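Long-range contact in protein Ta0487 (Thermoplasma acidophilum, PDB 3KBQ), which is of unknown function but contains a domain that probably binds molybdopterin or a related ligand: residues 32-43 with 58-67. Residues are numbered along the deposited sequence; the frame is centred on the assembly and turned at random.
Sequences LTYHGYQVRRGF and VALEVSDLVV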
loop_
_atom_site.group_PDB
_atom_site.type_symbol
_atom_site.label_atom_id
_atom_site.label_comp_id
_atom_site.label_asym_id
_atom_site.label_seq_id
_atom_site.Cartn_x
_atom_site.Cartn_y
_atom_site.Cartn_z
ATOM N N LEU B 32 0.775 -0.362 15.626
ATOM C CA LEU B 32 -0.351 -1.312 15.733
ATOM C C LEU B 32 0.132 -2.701 16.171
ATOM O O LEU B 32 -0.486 -3.320 17.049
ATOM C CB LEU B 32 -1.104 -1.427 14.409
ATOM C CG LEU B 32 -1.742 -0.099 13.961
ATOM C CD1 LEU B 32 -2.256 -0.215 12.552
ATOM C CD2 LEU B 32 -2.843 0.222 14.968
ATOM N N THR B 33 1.212 -3.168 15.548
ATOM C CA THR B 33 1.888 -4.419 15.951
ATOM C C THR B 33 2.249 -4.420 17.429
ATOM O O THR B 33 2.013 -5.425 18.158
ATOM C CB THR B 33 3.169 -4.692 15.106
ATOM O OG1 THR B 33 2.809 -4.764 13.740
ATOM C CG2 THR B 33 3.858 -6.074 15.486
ATOM N N TYR B 34 2.831 -3.314 17.869
ATOM C CA TYR B 34 3.218 -3.138 19.245
ATOM C C TYR B 34 2.006 -3.302 20.162
ATOM O O TYR B 34 2.151 -3.857 21.254
ATOM C CB TYR B 34 3.826 -1.753 19.485
ATOM C CG TYR B 34 4.406 -1.534 20.884
ATOM C CD1 TYR B 34 5.697 -1.984 21.224
ATOM C CD2 TYR B 34 3.663 -0.864 21.862
ATOM C CE1 TYR B 34 6.231 -1.766 22.526
ATOM C CE2 TYR B 34 4.171 -0.679 23.184
ATOM C CZ TYR B 34 5.447 -1.107 23.488
ATOM O OH TYR B 34 5.931 -0.860 24.753
ATOM N N HIS B 35 0.816 -2.868 19.720
ATOM C CA HIS B 35 -0.373 -3.013 20.593
ATOM C C HIS B 35 -1.155 -4.288 20.348
ATOM O O HIS B 35 -2.284 -4.407 20.776
ATOM C CB HIS B 35 -1.270 -1.791 20.507
ATOM C CG HIS B 35 -0.662 -0.588 21.128
ATOM N ND1 HIS B 35 0.048 0.344 20.398
ATOM C CD2 HIS B 35 -0.647 -0.158 22.410
ATOM C CE1 HIS B 35 0.464 1.302 21.208
ATOM N NE2 HIS B 35 0.071 1.014 22.433
ATOM N N GLY B 36 -0.539 -5.249 19.671
ATOM C CA GLY B 36 -1.119 -6.588 19.596
ATOM C C GLY B 36 -2.034 -6.810 18.386
ATOM O O GLY B 36 -2.620 -7.888 18.250
ATOM N N TYR B 37 -2.107 -5.840 17.463
ATOM C CA TYR B 37 -2.866 -6.080 16.228
ATOM C C TYR B 37 -2.116 -6.852 15.186
ATOM O O TYR B 37 -0.877 -6.766 15.087
ATOM C CB TYR B 37 -3.302 -4.766 15.583
ATOM C CG TYR B 37 -4.337 -4.057 16.362
ATOM C CD1 TYR B 37 -5.679 -4.230 16.045
ATOM C CD2 TYR B 37 -3.992 -3.204 17.427
ATOM C CE1 TYR B 37 -6.622 -3.600 16.733
ATOM C CE2 TYR B 37 -4.962 -2.566 18.144
ATOM C CZ TYR B 37 -6.276 -2.775 17.781
ATOM O OH TYR B 37 -7.288 -2.163 18.440
ATOM N N GLN B 38 -2.845 -7.585 14.370
ATOM C CA GLN B 38 -2.295 -8.100 13.134
ATOM C C GLN B 38 -2.520 -7.108 11.979
ATOM O O GLN B 38 -3.671 -6.808 11.593
ATOM C CB GLN B 38 -2.865 -9.498 12.779
ATOM C CG GLN B 38 -2.398 -9.920 11.346
ATOM C CD GLN B 38 -2.770 -11.328 10.969
ATOM O OE1 GLN B 38 -3.949 -11.625 10.680
ATOM N NE2 GLN B 38 -1.764 -12.210 10.915
ATOM N N VAL B 39 -1.437 -6.567 11.421
ATOM C CA VAL B 39 -1.622 -5.622 10.331
ATOM C C VAL B 39 -1.813 -6.435 9.034
ATOM O O VAL B 39 -0.920 -7.112 8.532
ATOM C CB VAL B 39 -0.454 -4.630 10.204
ATOM C CG1 VAL B 39 -0.719 -3.611 9.054
ATOM C CG2 VAL B 39 -0.226 -3.936 11.554
ATOM N N ARG B 40 -3.008 -6.359 8.496
ATOM C CA ARG B 40 -3.384 -7.317 7.460
ATOM C C ARG B 40 -3.041 -6.847 6.039
ATOM O O ARG B 40 -2.484 -7.641 5.249
ATOM C CB ARG B 40 -4.855 -7.670 7.582
ATOM C CG ARG B 40 -5.176 -8.748 6.590
ATOM C CD ARG B 40 -6.478 -9.397 6.826
ATOM N NE ARG B 40 -6.932 -10.093 5.614
ATOM C CZ ARG B 40 -8.142 -10.639 5.516
ATOM N NH1 ARG B 40 -9.014 -10.536 6.552
ATOM N NH2 ARG B 40 -8.489 -11.266 4.405
ATOM N N ARG B 41 -3.420 -5.606 5.686
ATOM C CA ARG B 41 -3.171 -5.067 4.340
ATOM C C ARG B 41 -2.789 -3.622 4.474
ATOM O O ARG B 41 -3.273 -2.933 5.408
ATOM C CB ARG B 41 -4.424 -5.150 3.451
ATOM C CG ARG B 41 -4.822 -6.579 3.083
ATOM C CD ARG B 41 -5.983 -6.542 2.132
ATOM N NE ARG B 41 -6.441 -7.890 1.883
ATOM C CZ ARG B 41 -7.537 -8.179 1.186
ATOM N NH1 ARG B 41 -8.252 -7.190 0.639
ATOM N NH2 ARG B 41 -7.896 -9.451 1.016
ATOM N N GLY B 42 -1.968 -3.150 3.523
ATOM C CA GLY B 42 -1.574 -1.726 3.410
ATOM C C GLY B 42 -2.047 -1.264 2.035
ATOM O O GLY B 42 -2.030 -2.045 1.050
ATOM N N PHE B 43 -2.555 -0.042 1.959
ATOM C CA PHE B 43 -3.053 0.505 0.695
ATOM C C PHE B 43 -2.371 1.844 0.491
ATOM O O PHE B 43 -2.216 2.625 1.445
ATOM C CB PHE B 43 -4.561 0.764 0.780
ATOM C CG PHE B 43 -5.361 -0.436 1.137
ATOM C CD1 PHE B 43 -5.912 -1.209 0.148
ATOM C CD2 PHE B 43 -5.564 -0.779 2.499
ATOM C CE1 PHE B 43 -6.685 -2.358 0.489
ATOM C CE2 PHE B 43 -6.302 -1.867 2.853
ATOM C CZ PHE B 43 -6.881 -2.687 1.837
ATOM N N VAL B 58 -12.432 -1.507 1.176
ATOM C CA VAL B 58 -11.657 -2.737 1.312
ATOM C C VAL B 58 -11.015 -2.906 2.708
ATOM O O VAL B 58 -11.145 -3.992 3.296
ATOM C CB VAL B 58 -10.640 -2.902 0.194
ATOM C CG1 VAL B 58 -9.996 -4.249 0.291
ATOM C CG2 VAL B 58 -11.423 -2.853 -1.149
ATOM N N ALA B 59 -10.368 -1.856 3.220
ATOM C CA ALA B 59 -9.767 -1.951 4.528
ATOM C C ALA B 59 -10.804 -2.394 5.560
ATOM O O ALA B 59 -10.530 -3.280 6.412
ATOM C CB ALA B 59 -9.055 -0.586 4.931
ATOM N N LEU B 60 -12.008 -1.843 5.449
ATOM C CA LEU B 60 -13.059 -2.112 6.442
ATOM C C LEU B 60 -13.604 -3.530 6.283
ATOM O O LEU B 60 -14.004 -4.180 7.277
ATOM C CB LEU B 60 -14.179 -1.081 6.322
ATOM C CG LEU B 60 -13.953 0.301 6.940
ATOM C CD1 LEU B 60 -15.050 1.335 6.434
ATOM C CD2 LEU B 60 -13.978 0.246 8.504
ATOM N N GLU B 61 -13.570 -4.039 5.053
ATOM C CA GLU B 61 -14.008 -5.409 4.794
ATOM C C GLU B 61 -13.073 -6.415 5.514
ATOM O O GLU B 61 -13.503 -7.449 5.945
ATOM C CB GLU B 61 -13.956 -5.634 3.291
ATOM C CG GLU B 61 -14.195 -7.017 2.830
ATOM C CD GLU B 61 -14.144 -7.098 1.273
ATOM O OE1 GLU B 61 -14.141 -6.044 0.566
ATOM O OE2 GLU B 61 -14.086 -8.242 0.766
ATOM N N VAL B 62 -11.791 -6.121 5.640
ATOM C CA VAL B 62 -10.847 -7.130 6.175
ATOM C C VAL B 62 -10.312 -6.832 7.595
ATOM O O VAL B 62 -9.557 -7.638 8.182
ATOM C CB VAL B 62 -9.655 -7.306 5.184
ATOM C CG1 VAL B 62 -10.176 -7.699 3.810
ATOM C CG2 VAL B 62 -8.744 -5.972 5.089
ATOM N N SER B 63 -10.681 -5.686 8.162
ATOM C CA SER B 63 -10.155 -5.316 9.466
ATOM C C SER B 63 -11.182 -4.536 10.298
ATOM O O SER B 63 -12.081 -3.906 9.742
ATOM C CB SER B 63 -8.829 -4.541 9.332
ATOM O OG SER B 63 -9.060 -3.347 8.648
ATOM N N ASP B 64 -11.036 -4.585 11.624
ATOM C CA ASP B 64 -11.875 -3.841 12.519
ATOM C C ASP B 64 -11.275 -2.513 12.958
ATOM O O ASP B 64 -11.964 -1.715 13.584
ATOM C CB ASP B 64 -12.277 -4.673 13.743
ATOM C CG ASP B 64 -13.364 -5.718 13.422
ATOM O OD1 ASP B 64 -13.771 -5.877 12.221
ATOM O OD2 ASP B 64 -13.817 -6.380 14.392
ATOM N N LEU B 65 -10.022 -2.258 12.602
ATOM C CA LEU B 65 -9.413 -0.959 12.895
ATOM C C LEU B 65 -8.635 -0.559 11.650
ATOM O O LEU B 65 -7.832 -1.355 11.122
ATOM C CB LEU B 65 -8.445 -1.045 14.071
ATOM C CG LEU B 65 -7.511 0.183 14.256
ATOM C CD1 LEU B 65 -8.300 1.444 14.596
ATOM C CD2 LEU B 65 -6.526 -0.086 15.370
ATOM N N VAL B 66 -8.889 0.649 11.174
ATOM C CA VAL B 66 -8.289 1.149 9.940
ATOM C C VAL B 66 -7.629 2.471 10.267
ATOM O O VAL B 66 -8.265 3.367 10.868
ATOM C CB VAL B 66 -9.390 1.343 8.838
ATOM C CG1 VAL B 66 -8.820 1.994 7.579
ATOM C CG2 VAL B 66 -10.006 -0.043 8.475
ATOM N N VAL B 67 -6.334 2.610 9.941
ATOM C CA VAL B 67 -5.680 3.905 10.201
ATOM C C VAL B 67 -5.162 4.453 8.896
ATOM O O VAL B 67 -4.470 3.713 8.163
ATOM C CB VAL B 67 -4.467 3.774 11.216
ATOM C CG1 VAL B 67 -3.864 5.165 11.521
ATOM C CG2 VAL B 67 -4.881 3.037 12.527
#
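Val62, on the last turn of helix 49-62, lies against two arginine guanidinium groups of strand 38-43. Its CG1 sits over the centre of the Arg41 guanidinium, 3.8 Å from CZ of Arg41, while its CB comes over one face of the Arg40 guanidinium, nearer the rim. Arg40 keeps CG opposite its backbone N (chi1 -175°) and runs extended from there to NE. This brings NH1 of Arg40 to the carbonyl O of Val62 at 3.4 Å; with 127° at the hydrogen the bond is weak. The charges are met by the second subunit, whose Glu51 forms salt bridges with Arg40 NH2 and Arg41 NE and whose Trp54 makes a cation-pi contact with Arg41. A leucine in place of Arg40, with no guanidinium to lay on Val62, would probably leave Glu51 of that subunit one salt bridge short and the Val62 carbonyl without its weak donor. Further along, CG1 of Val58 reaches the edge of the Arg41 guanidinium and also meets CZ of Phe43 at 3.8 Å. Ala59 CB approaches CE2 of Phe43 at 3.7 Å. Strand 38-45, helix 49-62 and strand 65-69 form a beta-alpha-beta crossover, with strand 5-11 between the two parallel strands; the helix end, 58-62, runs nearly antiparallel to strand 38-43 (163°). At Arg41 and Gly42 this edge strand pairs antiparallel with a strand of the second subunit, continuing the sheet across the interface. Where the helix ends, Ser63 OG donates to Ala59 O at 2.7 Å, from above the carbonyl plane. Beyond the turn, Leu65 CD2 makes a CH-pi contact over one face of the Tyr37 ring, 3.9 Å from its centroid, and also touches Leu32 CD2. Tyr37 follows the Schellman motif, with Gly36 at C-prime, that ends helix 23-34; its hydroxyl is hydrogen-bonded to the Ile168 carbonyl.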